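Local structure of MtVAO615 (Myceliophthora thermophila, 6F72) at residues A[356-359]-A[360-364]. The protein binds one FAD bicovalently and is probably an oxidase whose reduced flavin reacts rapidly with molecular oxygen, though its substrate is not known. Residues are numbered along the deposited sequence; the frame is centred on the assembly and turned at random.
Sequences PGAD and RDAVD
Asp359 caps the first turn of helix 360-376 with its carboxylate. OD1 of Asp359 accepts from Asp361 N at 2.9 Å, the nitrogen lying nearly in line with the C-O bond although the N-H points off that line and the bond is bent; a second, weak bond comes from Ala362 N at 3.5 Å. Aspartate suits this N-cap position: its short side chain folds back over the helix start, CG between the backbone N and the carbonyl carbon (chi1 71°), and supplies an acceptor to amides with no preceding turn. The positive end of the helix dipole would probably favour its negative charge and offset the carboxylate of Asp361, whose OD2 lies 4.1 Å from Asp359 OD1. Asp359 O then starts the regular i to i+4 pattern, accepting from Val363 N at 2.8 Å in an almost straight bond (170°).

On the apolar side, Ala358 CB rests on Ala362 CB at 3.8 Å, with Val363 CG2 close by; two alanines are small enough to let the incoming chain lie close to the helix. The whole is a strand-loop-helix connection from strand 348-356 of the seven-stranded antiparallel sheet. Gly357 takes a positive phi, which glycine adopts readily, and is hydrogen-bonded through its backbone to Ile301.

From the first helical residue, Arg360 NE reaches forward one turn to Asp364 OD1 at 3.1 Å, an i to i+4 salt bridge. The arginine chain bends at chi2 (51°), placing OD1 in the guanidinium plane, while NE meets it on the syn side, tilted somewhat out of the carboxylate plane. Arg360 and Val363 both touch Pro385 of edge strand 382-388.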
# COMPACT_ATOMS: atom_id res chain seq x y z
N PRO A 356 -4.55 4.22 -22.23
CA PRO A 356 -4.12 5.62 -22.41
C PRO A 356 -3.90 6.00 -23.88
O PRO A 356 -3.30 5.24 -24.63
CB PRO A 356 -2.82 5.70 -21.61
CG PRO A 356 -2.94 4.61 -20.59
CD PRO A 356 -3.64 3.49 -21.32
N GLY A 357 -4.44 7.15 -24.28
CA GLY A 357 -4.31 7.64 -25.65
C GLY A 357 -5.15 6.93 -26.70
O GLY A 357 -5.01 7.23 -27.90
N ALA A 358 -6.02 6.01 -26.28
CA ALA A 358 -6.87 5.25 -27.20
C ALA A 358 -8.23 5.91 -27.36
O ALA A 358 -8.91 6.16 -26.37
CB ALA A 358 -7.03 3.81 -26.73
N ASP A 359 -8.63 6.21 -28.60
CA ASP A 359 -10.00 6.64 -28.86
C ASP A 359 -10.94 5.42 -29.00
O ASP A 359 -10.51 4.28 -28.78
CB ASP A 359 -10.12 7.65 -30.02
CG ASP A 359 -9.86 7.05 -31.40
OD1 ASP A 359 -10.49 6.04 -31.78
OD2 ASP A 359 -9.03 7.63 -32.13
N ARG A 360 -12.19 5.69 -29.37
CA ARG A 360 -13.23 4.66 -29.42
C ARG A 360 -12.95 3.52 -30.42
O ARG A 360 -13.21 2.35 -30.11
CB ARG A 360 -14.61 5.30 -29.65
CG ARG A 360 -15.79 4.35 -29.58
CD ARG A 360 -15.79 3.49 -28.32
NE ARG A 360 -16.63 2.30 -28.47
CZ ARG A 360 -17.93 2.26 -28.19
NH1 ARG A 360 -18.56 3.34 -27.73
NH2 ARG A 360 -18.60 1.13 -28.36
N ASP A 361 -12.41 3.86 -31.59
CA ASP A 361 -12.02 2.84 -32.56
C ASP A 361 -10.86 1.99 -32.04
O ASP A 361 -10.82 0.78 -32.27
CB ASP A 361 -11.67 3.46 -33.92
CG ASP A 361 -12.84 4.24 -34.53
OD1 ASP A 361 -14.02 3.88 -34.32
OD2 ASP A 361 -12.55 5.22 -35.25
N ALA A 362 -9.94 2.64 -31.32
CA ALA A 362 -8.78 1.97 -30.74
C ALA A 362 -9.16 1.06 -29.56
O ALA A 362 -8.66 -0.06 -29.46
CB ALA A 362 -7.71 2.99 -30.35
N VAL A 363 -10.05 1.54 -28.69
CA VAL A 363 -10.65 0.73 -27.63
C VAL A 363 -11.26 -0.55 -28.22
O VAL A 363 -10.92 -1.66 -27.78
CB VAL A 363 -11.69 1.55 -26.80
CG1 VAL A 363 -12.52 0.65 -25.88
CG2 VAL A 363 -10.98 2.63 -25.98
N ASP A 364 -12.12 -0.39 -29.23
CA ASP A 364 -12.79 -1.51 -29.91
C ASP A 364 -11.81 -2.55 -30.47
O ASP A 364 -12.01 -3.76 -30.26
CB ASP A 364 -13.72 -1.00 -31.02
CG ASP A 364 -14.92 -0.22 -30.49
OD1 ASP A 364 -15.30 -0.38 -29.30
OD2 ASP A 364 -15.48 0.58 -31.27